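Local coordinates for protein Rho guanine nucleotide exchange factor 3 (Mus musculus, PDB 2Z0Q) that acts as a guanine nucleotide exchange factor for the GTPases RhoA and RhoB, its DH and PH domains being the part described here, at residues G65-L70 against D154-R159; A118-D123 against L267-Y272; R208-R213 against R230-H235; L246-F249 against V254-I257; F311-K316 against N339-A344. One frame throughout, in Å; residues are numbered along the deposited sequence.

Interaction 1 of 5, residues G65-L70 against D154-R159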
# COMPACT_ATOMS: atom_id res chain seq x y z
N GLY A 65 -0.28 13.06 -10.01
CA GLY A 65 0.25 13.11 -11.36
C GLY A 65 0.15 11.85 -12.18
O GLY A 65 -0.26 11.90 -13.34
N THR A 66 0.50 10.71 -11.60
CA THR A 66 0.43 9.48 -12.38
C THR A 66 -0.97 8.92 -12.53
O THR A 66 -1.28 8.31 -13.56
CB THR A 66 1.31 8.39 -11.81
OG1 THR A 66 2.58 8.94 -11.46
CG2 THR A 66 1.50 7.29 -12.86
N LEU A 67 -1.81 9.14 -11.53
CA LEU A 67 -3.19 8.64 -11.57
C LEU A 67 -3.86 9.06 -12.87
O LEU A 67 -4.64 8.30 -13.44
CB LEU A 67 -4.02 9.17 -10.39
CG LEU A 67 -3.75 8.58 -9.01
CD1 LEU A 67 -4.73 9.21 -8.03
CD2 LEU A 67 -3.91 7.05 -9.01
N ASP A 68 -3.55 10.26 -13.33
CA ASP A 68 -4.12 10.77 -14.57
C ASP A 68 -3.66 10.03 -15.82
O ASP A 68 -4.21 10.23 -16.89
CB ASP A 68 -3.83 12.27 -14.73
CG ASP A 68 -4.85 13.12 -14.03
OD1 ASP A 68 -6.06 12.93 -14.29
OD2 ASP A 68 -4.45 13.99 -13.20
N SER A 69 -2.63 9.22 -15.72
CA SER A 69 -2.22 8.48 -16.90
C SER A 69 -3.02 7.16 -16.91
O SER A 69 -3.20 6.54 -17.96
CB SER A 69 -0.72 8.20 -16.89
OG SER A 69 -0.38 7.24 -15.91
N LEU A 70 -3.54 6.75 -15.75
CA LEU A 70 -4.29 5.49 -15.69
C LEU A 70 -5.76 5.59 -16.04
O LEU A 70 -6.37 4.61 -16.49
CB LEU A 70 -4.17 4.89 -14.30
CG LEU A 70 -2.75 4.70 -13.81
CD1 LEU A 70 -2.81 4.06 -12.44
CD2 LEU A 70 -1.97 3.82 -14.79
N ASP A 154 -4.20 3.56 -3.14
CA ASP A 154 -4.19 2.11 -3.22
C ASP A 154 -5.27 1.60 -4.19
O ASP A 154 -5.23 0.44 -4.55
CB ASP A 154 -4.46 1.45 -1.85
CG ASP A 154 -3.39 1.76 -0.79
OD1 ASP A 154 -2.18 1.85 -1.11
OD2 ASP A 154 -3.79 1.88 0.39
N ILE A 155 -6.22 2.45 -4.62
CA ILE A 155 -7.29 2.00 -5.53
C ILE A 155 -6.82 1.28 -6.81
O ILE A 155 -7.29 0.17 -7.13
CB ILE A 155 -8.26 3.19 -5.93
CG1 ILE A 155 -9.45 3.22 -4.96
CG2 ILE A 155 -8.81 3.02 -7.34
CD1 ILE A 155 -10.56 4.22 -5.36
N PRO A 156 -5.86 1.86 -7.56
CA PRO A 156 -5.43 1.17 -8.78
C PRO A 156 -4.78 -0.20 -8.52
O PRO A 156 -5.10 -1.19 -9.19
CB PRO A 156 -4.46 2.16 -9.43
CG PRO A 156 -4.90 3.51 -8.84
CD PRO A 156 -5.19 3.17 -7.42
N ARG A 157 -3.85 -0.26 -7.57
CA ARG A 157 -3.23 -1.54 -7.30
C ARG A 157 -4.30 -2.54 -6.84
O ARG A 157 -4.25 -3.70 -7.23
CB ARG A 157 -2.17 -1.42 -6.22
CG ARG A 157 -1.31 -2.66 -6.12
CD ARG A 157 -0.54 -2.69 -4.81
NE ARG A 157 0.58 -3.61 -4.93
CZ ARG A 157 1.71 -3.33 -5.58
NH1 ARG A 157 1.87 -2.14 -6.17
NH2 ARG A 157 2.68 -4.24 -5.66
N SER A 158 -5.24 -2.10 -6.01
CA SER A 158 -6.28 -3.03 -5.54
C SER A 158 -7.09 -3.56 -6.70
O SER A 158 -7.50 -4.73 -6.70
CB SER A 158 -7.22 -2.34 -4.53
OG SER A 158 -6.51 -2.01 -3.36
N ARG A 159 -7.34 -2.70 -7.69
CA ARG A 159 -8.10 -3.17 -8.83
C ARG A 159 -7.26 -4.20 -9.61
O ARG A 159 -7.76 -5.24 -9.98
CB ARG A 159 -8.48 -1.99 -9.75
CG ARG A 159 -9.19 -2.44 -11.03
CD ARG A 159 -10.65 -2.68 -10.75
NE ARG A 159 -11.45 -2.94 -11.95
CZ ARG A 159 -12.66 -3.48 -11.90
NH1 ARG A 159 -13.19 -3.79 -10.71
NH2 ARG A 159 -13.28 -3.80 -13.02
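L70 and P156 have the nearest CA atoms across the contact, 8.2 Å apart, so the space between the two helices is bridged by side chains alone. CD2 of L67 rests against CG of P156 at 3.7 Å, while CD1 of L70 reaches CB of P156 at 3.9 Å, each leucine crossing the proline at about a right angle. Although CB of L67 does not point straight at P156, a chi1 of -73°, with CG anti to the carbonyl carbon, lets the end of the side chain reach it. Near the start of helix 67-84, T66 O takes two donors from S69: the backbone N at 2.7 Å and OG, also at 2.7 Å, the latter in the carbonyl plane. P156 lies near the start of helix 155-172, where the missing amide N-H probably costs no helical bond. Y111 of helix 107-125 packs on both leucines, and L38 of helix 15-51 touches L67, placing the contact inside the helical DH domain. With only aliphatic carbons meeting, the two segments hold each other by dispersion and exclusion of water, without a directional bond between them.

Interaction 2 of 5, residues A118-D123 against L267-Y272. With SO4 (sulfate ion), chain C.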
# COMPACT_ATOMS: atom_id res chain seq x y z
N ALA A 118 5.40 8.41 -3.15
CA ALA A 118 4.16 9.13 -2.85
C ALA A 118 3.62 8.80 -1.47
O ALA A 118 3.17 9.68 -0.72
CB ALA A 118 3.08 8.81 -3.93
N LYS A 119 3.66 7.52 -1.11
CA LYS A 119 3.18 7.10 0.19
C LYS A 119 4.07 7.64 1.30
O LYS A 119 3.58 8.03 2.35
CB LYS A 119 3.13 5.57 0.30
CG LYS A 119 2.03 4.96 -0.52
CD LYS A 119 1.96 3.46 -0.33
CE LYS A 119 0.52 2.98 -0.43
NZ LYS A 119 0.45 1.53 -0.15
N ALA A 120 5.38 7.66 1.05
CA ALA A 120 6.31 8.17 2.07
C ALA A 120 6.00 9.65 2.32
O ALA A 120 5.97 10.12 3.46
CB ALA A 120 7.74 8.00 1.61
N LEU A 121 5.81 10.40 1.24
CA LEU A 121 5.51 11.82 1.35
C LEU A 121 4.18 12.01 2.07
O LEU A 121 4.03 12.85 2.96
CB LEU A 121 5.44 12.46 -0.03
CG LEU A 121 4.85 13.88 -0.06
CD1 LEU A 121 5.83 14.86 0.59
CD2 LEU A 121 4.56 14.27 -1.48
N LEU A 122 3.18 11.22 1.68
CA LEU A 122 1.87 11.32 2.28
C LEU A 122 1.92 11.02 3.78
O LEU A 122 1.22 11.66 4.56
CB LEU A 122 0.92 10.35 1.57
CG LEU A 122 -0.58 10.65 1.58
CD1 LEU A 122 -0.84 12.14 1.34
CD2 LEU A 122 -1.25 9.79 0.50
N ASP A 123 2.72 10.04 4.19
CA ASP A 123 2.82 9.71 5.62
C ASP A 123 3.38 10.91 6.37
O ASP A 123 3.03 11.18 7.51
CB ASP A 123 3.78 8.53 5.86
CG ASP A 123 3.19 7.18 5.46
OD1 ASP A 123 1.96 7.10 5.28
OD2 ASP A 123 3.98 6.20 5.36
N LEU A 267 13.21 14.29 2.66
CA LEU A 267 12.59 13.56 3.76
C LEU A 267 13.50 12.36 4.04
O LEU A 267 13.64 11.46 3.21
CB LEU A 267 11.20 13.08 3.36
CG LEU A 267 10.44 12.28 4.41
CD1 LEU A 267 10.35 13.11 5.69
CD2 LEU A 267 9.03 11.93 3.88
N CYS A 268 14.10 12.32 5.23
CA CYS A 268 15.02 11.24 5.57
C CYS A 268 14.59 10.60 6.89
O CYS A 268 13.64 11.07 7.50
CB CYS A 268 16.43 11.77 5.71
SG CYS A 268 17.10 12.31 4.09
N TYR A 269 15.27 9.52 7.28
CA TYR A 269 14.91 8.80 8.52
C TYR A 269 16.19 8.65 9.35
O TYR A 269 17.05 7.78 9.11
CB TYR A 269 14.29 7.42 8.14
CG TYR A 269 13.09 7.59 7.23
CD1 TYR A 269 11.85 7.97 7.72
CD2 TYR A 269 13.24 7.51 5.84
CE1 TYR A 269 10.79 8.27 6.87
CE2 TYR A 269 12.17 7.81 4.97
CZ TYR A 269 10.97 8.19 5.49
OH TYR A 269 9.95 8.51 4.61
N GLN A 270 16.30 9.56 10.32
CA GLN A 270 17.46 9.65 11.20
C GLN A 270 17.44 8.52 12.24
O GLN A 270 16.49 8.42 13.03
CB GLN A 270 17.42 11.05 11.87
CG GLN A 270 18.62 11.33 12.77
CD GLN A 270 18.54 12.70 13.43
OE1 GLN A 270 17.74 13.54 13.03
NE2 GLN A 270 19.35 12.91 14.45
N LEU A 271 18.45 7.66 12.20
CA LEU A 271 18.45 6.54 13.15
C LEU A 271 18.40 7.07 14.58
O LEU A 271 19.15 7.99 14.94
CB LEU A 271 19.66 5.62 12.96
CG LEU A 271 19.34 4.43 12.02
CD1 LEU A 271 19.20 4.95 10.58
CD2 LEU A 271 20.41 3.36 12.13
N TYR A 272 17.51 6.49 15.39
CA TYR A 272 17.31 6.90 16.80
C TYR A 272 18.26 6.18 17.77
O TYR A 272 18.63 6.72 18.83
CB TYR A 272 15.84 6.64 17.14
CG TYR A 272 15.36 7.10 18.50
CD1 TYR A 272 15.35 8.46 18.82
CD2 TYR A 272 14.80 6.19 19.41
CE1 TYR A 272 14.79 8.91 20.01
CE2 TYR A 272 14.21 6.64 20.63
CZ TYR A 272 14.22 8.00 20.91
OH TYR A 272 13.61 8.49 22.02
S SO4 C . 15.83 10.23 23.70
O1 SO4 C . 16.36 11.34 24.56
O2 SO4 C . 14.60 10.70 22.97
O3 SO4 C . 16.89 9.83 22.71
O4 SO4 C . 15.53 9.06 24.60
O HOH W 1 7.38 8.99 5.52
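The Y269 ring points its hydroxyl at A120, with OH 3.8 Å from A120 CB, and a water lies at the edge of this ring, in its plane. That water is 2.8 Å from Y269 OH and donates to A120 O at 2.7 Å. F249 meets Y269 in an edge-to-face pair, and Y210 and H247 also meet this ring. The Y272 ring, well away from the helix, has sulfate O2 at its edge, near the plane. L267 completes the contact: CG lies opposite the backbone N (chi1 179°), and CD2 comes within 3.6 Å of A120 O. The axes of helix 118-123 and strand 267-271 approach to 10.1 Å at 74°, and here a DH helix faces a strand of the PH domain sheet. A120 is also covered by Y209 and Y210 of helix 180-213. Y272 OH donates a 2.6 Å bond to O2 of a sulfate ion, probably from the crystallisation liquor, which R273 also binds, while R242 NH2 bonds the same hydroxyl. A phenylalanine in place of Y272 would probably leave sulfate O2 without this donor and R242 without this partner. L121 and L122, turned away from the strand, pack on I63.

Interaction 3 of 5, residues R208-R213 against R230-H235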
# COMPACT_ATOMS: atom_id res chain seq x y z
N ARG A 208 14.65 -0.63 -1.19
CA ARG A 208 15.72 0.23 -1.67
C ARG A 208 15.46 1.71 -1.32
O ARG A 208 16.38 2.44 -0.89
CB ARG A 208 15.83 0.04 -3.20
CG ARG A 208 17.05 0.69 -3.84
CD ARG A 208 17.11 0.37 -5.37
NE ARG A 208 15.93 0.89 -6.09
CZ ARG A 208 14.97 0.13 -6.64
NH1 ARG A 208 15.02 -1.20 -6.56
NH2 ARG A 208 13.95 0.72 -7.25
N TYR A 209 14.23 2.16 -1.51
CA TYR A 209 13.83 3.54 -1.23
C TYR A 209 14.13 3.92 0.22
O TYR A 209 14.73 4.97 0.50
CB TYR A 209 12.33 3.72 -1.46
CG TYR A 209 11.84 5.13 -1.13
CD1 TYR A 209 11.94 6.15 -2.07
CD2 TYR A 209 11.33 5.45 0.13
CE1 TYR A 209 11.56 7.45 -1.78
CE2 TYR A 209 10.94 6.76 0.45
CZ TYR A 209 11.07 7.76 -0.53
OH TYR A 209 10.79 9.06 -0.23
N TYR A 210 13.70 3.08 1.17
CA TYR A 210 13.95 3.45 2.56
C TYR A 210 15.41 3.29 2.96
O TYR A 210 15.93 4.12 3.71
CB TYR A 210 13.00 2.71 3.50
CG TYR A 210 11.60 3.26 3.39
CD1 TYR A 210 11.30 4.54 3.84
CD2 TYR A 210 10.56 2.49 2.82
CE1 TYR A 210 10.03 5.06 3.75
CE2 TYR A 210 9.28 3.01 2.72
CZ TYR A 210 9.01 4.30 3.20
OH TYR A 210 7.75 4.83 3.11
N LYS A 211 16.12 2.28 2.44
CA LYS A 211 17.53 2.15 2.78
C LYS A 211 18.32 3.39 2.33
O LYS A 211 19.25 3.83 3.01
CB LYS A 211 18.15 0.91 2.11
CG LYS A 211 17.93 -0.38 2.89
CD LYS A 211 18.18 -1.64 2.06
CE LYS A 211 19.62 -1.75 1.60
NZ LYS A 211 19.79 -3.11 0.96
N GLU A 212 17.96 3.95 1.18
CA GLU A 212 18.70 5.11 0.67
C GLU A 212 18.37 6.38 1.45
O GLU A 212 19.10 7.37 1.38
CB GLU A 212 18.39 5.32 -0.82
CG GLU A 212 18.61 4.04 -1.62
CD GLU A 212 18.53 4.22 -3.13
OE1 GLU A 212 17.68 5.01 -3.61
OE2 GLU A 212 19.33 3.56 -3.82
N ARG A 213 17.28 6.33 2.22
CA ARG A 213 16.86 7.48 2.99
C ARG A 213 17.25 7.41 4.49
O ARG A 213 16.95 8.34 5.25
CB ARG A 213 15.36 7.69 2.86
CG ARG A 213 14.83 7.94 1.43
CD ARG A 213 15.22 9.28 0.89
NE ARG A 213 14.57 9.57 -0.40
CZ ARG A 213 13.84 10.67 -0.63
NH1 ARG A 213 13.65 11.57 0.35
NH2 ARG A 213 13.33 10.90 -1.85
N ARG A 230 17.09 -7.23 1.50
CA ARG A 230 16.43 -7.16 0.22
C ARG A 230 14.94 -7.20 0.47
O ARG A 230 14.15 -7.00 -0.43
CB ARG A 230 16.88 -8.32 -0.69
CG ARG A 230 18.29 -8.11 -1.27
CD ARG A 230 18.40 -6.78 -2.03
NE ARG A 230 19.75 -6.47 -2.50
CZ ARG A 230 20.75 -6.07 -1.71
NH1 ARG A 230 20.56 -5.91 -0.41
NH2 ARG A 230 21.94 -5.82 -2.23
N VAL A 231 14.56 -7.42 1.73
CA VAL A 231 13.14 -7.45 2.05
C VAL A 231 12.75 -6.57 3.24
O VAL A 231 13.37 -6.65 4.29
CB VAL A 231 12.67 -8.91 2.36
CG1 VAL A 231 13.52 -9.52 3.45
CG2 VAL A 231 11.21 -8.94 2.75
N LEU A 232 11.76 -5.70 3.05
CA LEU A 232 11.26 -4.90 4.16
C LEU A 232 9.96 -5.63 4.55
O LEU A 232 8.95 -5.51 3.86
CB LEU A 232 10.98 -3.46 3.73
CG LEU A 232 10.66 -2.39 4.76
CD1 LEU A 232 11.71 -2.45 5.94
CD2 LEU A 232 10.67 -1.00 4.10
N CYS A 233 10.01 -6.39 5.64
CA CYS A 233 8.86 -7.14 6.14
C CYS A 233 7.69 -6.22 6.42
O CYS A 233 6.55 -6.50 6.03
CB CYS A 233 9.24 -7.94 7.38
SG CYS A 233 10.68 -9.03 7.21
N CYS A 234 7.93 -5.13 7.14
CA CYS A 234 6.90 -4.15 7.41
C CYS A 234 7.56 -2.90 7.97
O CYS A 234 8.74 -2.94 8.36
CB CYS A 234 5.85 -4.67 8.42
SG CYS A 234 6.48 -4.82 10.11
N HIS A 235 6.83 -1.78 7.97
CA HIS A 235 7.36 -0.54 8.52
C HIS A 235 6.18 0.38 8.86
O HIS A 235 5.05 0.19 8.36
CB HIS A 235 8.35 0.13 7.51
CG HIS A 235 7.67 0.76 6.32
ND1 HIS A 235 7.25 2.07 6.30
CD2 HIS A 235 7.26 0.21 5.15
CE1 HIS A 235 6.60 2.31 5.18
NE2 HIS A 235 6.59 1.19 4.46
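Y210 buries the most surface here and meets two residues of the strand. Its CD2 touches CD2 of L232 at 3.7 Å, and farther out along the same side of the ring, CE2, CZ and OH run past the imidazole of H235. The two rings are oblique, with centroids 4.6 Å apart and planes at 47°, and Y210 CE2 sits over one face of H235, towards its rim. H235 reaches this place with CG between the backbone N and the carbonyl carbon (chi1 73°). Its nitrogens are engaged as well, ND1 with H247 NE2 and NE2 with E206 OE2, which fixes the turn of the ring. Y209 lays CD2 over the centre of one Y210 face, 3.7 Å above the plane. Cutting Y210 back to an alanine is likely to open a gap between Y209, L232 and H235 and to leave the imidazole face without its aromatic neighbour. K211, the next largest contributor, bends at chi3 and brings NZ to within 3.2 Å of R230 NH1. These are two donors, not a bond: both bind D227 O, and NZ also binds S229 O. Farther along the strand, C233 and C234 both face L250 in a classic beta bulge. The contact seats the last turns of the long helix 180-213, which leads out of the DH domain, on the first long strand of the PH sheet. Aromatic packing dominates at Y210, whereas at K211 the positive charges probably repel, eased by the D227 oxygen they share and by S229 O on K211.

Interaction 4 of 5, residues L246-F249 against V254-I257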
# COMPACT_ATOMS: atom_id res chain seq x y z
N LEU A 246 8.19 7.83 16.13
CA LEU A 246 9.25 7.13 15.42
C LEU A 246 8.71 6.44 14.17
O LEU A 246 7.50 6.26 14.03
CB LEU A 246 9.87 6.06 16.37
CG LEU A 246 10.37 6.55 17.74
CD1 LEU A 246 10.55 5.40 18.74
CD2 LEU A 246 11.65 7.35 17.53
N HIS A 247 9.61 6.19 13.21
CA HIS A 247 9.24 5.41 12.05
C HIS A 247 10.15 4.20 12.18
O HIS A 247 11.40 4.30 12.19
CB HIS A 247 9.52 6.11 10.70
CG HIS A 247 8.79 5.46 9.58
ND1 HIS A 247 7.60 5.96 9.08
CD2 HIS A 247 9.00 4.27 8.96
CE1 HIS A 247 7.12 5.10 8.18
NE2 HIS A 247 7.95 4.08 8.09
N VAL A 248 9.52 3.03 12.29
CA VAL A 248 10.28 1.82 12.50
C VAL A 248 10.25 0.92 11.26
O VAL A 248 9.22 0.75 10.63
CB VAL A 248 9.73 1.08 13.73
CG1 VAL A 248 10.48 -0.19 13.96
CG2 VAL A 248 9.82 2.01 14.95
N PHE A 249 11.39 0.33 10.98
CA PHE A 249 11.57 -0.54 9.82
C PHE A 249 12.04 -1.93 10.23
O PHE A 249 13.11 -2.10 10.82
CB PHE A 249 12.66 0.05 8.90
CG PHE A 249 12.31 1.41 8.34
CD1 PHE A 249 11.52 1.53 7.19
CD2 PHE A 249 12.76 2.56 8.96
CE1 PHE A 249 11.18 2.78 6.68
CE2 PHE A 249 12.43 3.80 8.46
CZ PHE A 249 11.64 3.92 7.31
N VAL A 254 16.98 -7.34 10.47
CA VAL A 254 17.31 -6.23 11.37
C VAL A 254 16.19 -5.20 11.53
O VAL A 254 15.51 -4.83 10.57
CB VAL A 254 18.64 -5.53 10.91
CG1 VAL A 254 18.45 -4.93 9.52
CG2 VAL A 254 19.10 -4.42 11.93
N LEU A 255 16.00 -4.74 12.78
CA LEU A 255 15.01 -3.72 13.07
C LEU A 255 15.73 -2.36 13.14
O LEU A 255 16.77 -2.23 13.77
CB LEU A 255 14.33 -4.01 14.41
CG LEU A 255 13.18 -3.05 14.79
CD1 LEU A 255 11.91 -3.49 14.08
CD2 LEU A 255 12.92 -3.07 16.32
N VAL A 256 15.17 -1.36 12.47
CA VAL A 256 15.80 -0.02 12.45
C VAL A 256 14.76 0.97 12.97
O VAL A 256 13.64 1.05 12.46
CB VAL A 256 16.27 0.36 11.02
CG1 VAL A 256 17.00 1.76 11.06
CG2 VAL A 256 17.23 -0.69 10.52
N ILE A 257 15.14 1.73 13.99
CA ILE A 257 14.23 2.68 14.63
C ILE A 257 14.73 4.09 14.27
O ILE A 257 15.91 4.39 14.46
CB ILE A 257 14.23 2.51 16.20
CG1 ILE A 257 13.79 1.08 16.55
CG2 ILE A 257 13.28 3.52 16.82
CD1 ILE A 257 13.83 0.76 18.06
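V248 lies against I257 and L255, and its side chain can be followed atom by atom. CB is 4.1 Å from V256 O. CG1, opposite the backbone N (chi1 179°), extends to CD1 of L255 at 3.6 Å and also passes V256 O. CG2, the other branch, faces CG2 of I257 at 4.2 Å, while L246 CD1 packs on the same I257 methyl. V248 and I257 form the non-hydrogen-bonded antiparallel pair, their side chains on one face of the sheet; F249 and V256 form the hydrogen-bonded pair on the other. The latter is joined twice, F249 N to V256 O at 2.8 Å and V256 N to F249 O at 2.7 Å, both in the carbonyl plane and nearly straight at 167° and 163°. The strands are the two arms of a beta hairpin within the PH domain sheet and run antiparallel, their short axes 4.7 Å apart. The same carbonyls accept softer contacts: V256 O from V248 CA, and F249 O from L255 CA. On its own face F249 sets CB 4.2 Å from V256 CB, and H247 CD2 lies over its ring, offset toward the rim. Y210 of helix 180-213 also meets the F249 ring, bringing that helix to this face. H247 O accepts from T258 OG1.

Interaction 5 of 5, residues F311-K316 against N339-A344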
# COMPACT_ATOMS: atom_id res chain seq x y z
N PHE A 311 3.86 -2.45 22.85
CA PHE A 311 4.64 -3.69 22.94
C PHE A 311 6.07 -3.24 23.21
O PHE A 311 6.39 -2.07 23.01
CB PHE A 311 4.52 -4.59 21.69
CG PHE A 311 4.98 -3.95 20.40
CD1 PHE A 311 6.27 -4.11 19.96
CD2 PHE A 311 4.09 -3.20 19.64
CE1 PHE A 311 6.69 -3.54 18.73
CE2 PHE A 311 4.49 -2.63 18.42
CZ PHE A 311 5.76 -2.80 17.97
N ARG A 312 6.89 -4.15 23.70
CA ARG A 312 8.26 -3.82 24.04
C ARG A 312 9.27 -4.58 23.19
O ARG A 312 9.14 -5.76 22.93
CB ARG A 312 8.52 -4.14 25.53
CG ARG A 312 9.89 -3.64 26.06
CD ARG A 312 10.15 -4.00 27.55
NE ARG A 312 9.01 -4.05 28.49
CZ ARG A 312 8.52 -3.02 29.17
NH1 ARG A 312 9.00 -1.80 29.05
NH2 ARG A 312 7.61 -3.24 30.08
N VAL A 313 10.29 -3.86 22.76
CA VAL A 313 11.37 -4.47 22.04
C VAL A 313 12.63 -4.13 22.81
O VAL A 313 12.86 -2.98 23.14
CB VAL A 313 11.50 -3.92 20.61
CG1 VAL A 313 12.75 -4.43 20.03
CG2 VAL A 313 10.30 -4.35 19.72
N SER A 314 13.46 -5.14 23.11
CA SER A 314 14.70 -4.86 23.83
C SER A 314 15.87 -5.62 23.20
O SER A 314 15.71 -6.63 22.48
CB SER A 314 14.52 -5.18 25.33
OG SER A 314 14.50 -6.57 25.55
N PHE A 315 17.05 -5.10 23.44
CA PHE A 315 18.27 -5.61 22.86
C PHE A 315 19.39 -5.53 23.89
O PHE A 315 19.73 -4.45 24.42
CB PHE A 315 18.56 -4.74 21.63
CG PHE A 315 19.89 -5.00 20.98
CD1 PHE A 315 20.32 -6.29 20.75
CD2 PHE A 315 20.64 -3.92 20.49
CE1 PHE A 315 21.50 -6.53 20.02
CE2 PHE A 315 21.82 -4.15 19.75
CZ PHE A 315 22.24 -5.46 19.52
N LYS A 316 19.98 -6.68 24.17
CA LYS A 316 21.07 -6.77 25.12
C LYS A 316 22.35 -6.55 24.33
O LYS A 316 22.66 -7.31 23.43
CB LYS A 316 21.03 -8.16 25.80
CG LYS A 316 21.96 -8.22 26.94
CD LYS A 316 21.98 -9.55 27.67
CE LYS A 316 23.08 -9.44 28.72
NZ LYS A 316 23.37 -10.76 29.22
N ASN A 339 2.94 -10.02 14.82
CA ASN A 339 3.03 -11.13 13.85
C ASN A 339 4.30 -11.03 12.99
O ASN A 339 5.04 -11.99 12.87
CB ASN A 339 1.80 -11.15 12.91
CG ASN A 339 0.48 -11.38 13.63
OD1 ASN A 339 0.44 -11.85 14.78
ND2 ASN A 339 -0.62 -11.06 12.95
N CYS A 340 4.57 -9.84 12.42
CA CYS A 340 5.76 -9.68 11.57
C CYS A 340 7.08 -9.88 12.28
O CYS A 340 7.99 -10.49 11.75
CB CYS A 340 5.75 -8.32 10.88
SG CYS A 340 4.45 -8.18 9.65
N ILE A 341 7.22 -9.33 13.49
CA ILE A 341 8.45 -9.53 14.20
C ILE A 341 8.63 -11.03 14.54
O ILE A 341 9.70 -11.59 14.39
CB ILE A 341 8.47 -8.69 15.49
CG1 ILE A 341 8.43 -7.20 15.12
CG2 ILE A 341 9.76 -9.02 16.32
CD1 ILE A 341 8.34 -6.28 16.33
N ARG A 342 7.58 -11.67 15.04
CA ARG A 342 7.71 -13.09 15.37
C ARG A 342 8.03 -13.93 14.12
O ARG A 342 8.85 -14.85 14.19
CB ARG A 342 6.42 -13.60 16.03
CG ARG A 342 6.23 -13.04 17.44
CD ARG A 342 4.86 -13.27 17.98
NE ARG A 342 4.76 -12.81 19.36
CZ ARG A 342 3.63 -12.42 19.94
NH1 ARG A 342 2.50 -12.42 19.24
NH2 ARG A 342 3.63 -12.05 21.21
N GLN A 343 7.43 -13.58 12.99
CA GLN A 343 7.65 -14.31 11.75
C GLN A 343 9.08 -14.14 11.28
O GLN A 343 9.74 -15.10 10.89
CB GLN A 343 6.65 -13.86 10.68
CG GLN A 343 6.82 -14.57 9.33
CD GLN A 343 6.54 -16.09 9.44
OE1 GLN A 343 5.41 -16.50 9.76
NE2 GLN A 343 7.56 -16.91 9.19
N ALA A 344 9.60 -12.90 11.36
CA ALA A 344 10.99 -12.68 10.98
C ALA A 344 11.94 -13.46 11.92
O ALA A 344 12.94 -14.02 11.47
CB ALA A 344 11.32 -11.15 10.99
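The helix that presents I341 to F311 and V313 is secured by backbone bonds such as Q343 N to N339 O at 2.9 Å, matched by A344 N to C340 O. Those bonds stay within the helix; between it and strand 311-315 only carbon meets carbon. I341 carries the contact through its end. CG1 stands anti to the carbonyl carbon (chi1 -64°) and the chain then extends (chi2 175°), so CD1 is the atom thrust towards the strand. It comes to 4.0 Å from CE1 of F311, oblique to the ring. A looser approach, 4.4 Å, separates I341 CD1 from V313 CG2. F311 holds its CG between the backbone N and the carbonyl carbon (chi1 60°), which turns the ring towards the helix. The backbones stay far apart, V313 and I341 having CA atoms 9.8 Å from each other. L283 of strand 282-285 touches both F311 and I341, and L281 and I276 pack on V313. Helix 331-345 is the C-terminal helix of the PH domain, the element that in this fold caps one end of the curved beta barrel, and I341 is one of the residues it turns inward. Being wholly apolar and touching through a single methyl, the contact probably takes its strength from burial of I341 among these neighbours, with no directional bond between helix and strand.

From the N terminus, interaction 1 opens at 65-70 and closes at 154-159, a loop inside the DH helices. Interaction 2 opens within it at 118-123 and closes only at 267-272, so the two loops cross; a D154 to K119 salt bridge joins them. Nested in the long loop of interaction 2 are interaction 3, where the last DH helix meets the first long strand of the PH sheet, and then the hairpin of interaction 4; the three touch one another through R213, Y210, H235, H247, F249 and Y269. Interaction 5 follows in series, tying the C-terminal helix to the sheet; it touches interaction 4 at V313 and L255, and interaction 3 at C340 and C234.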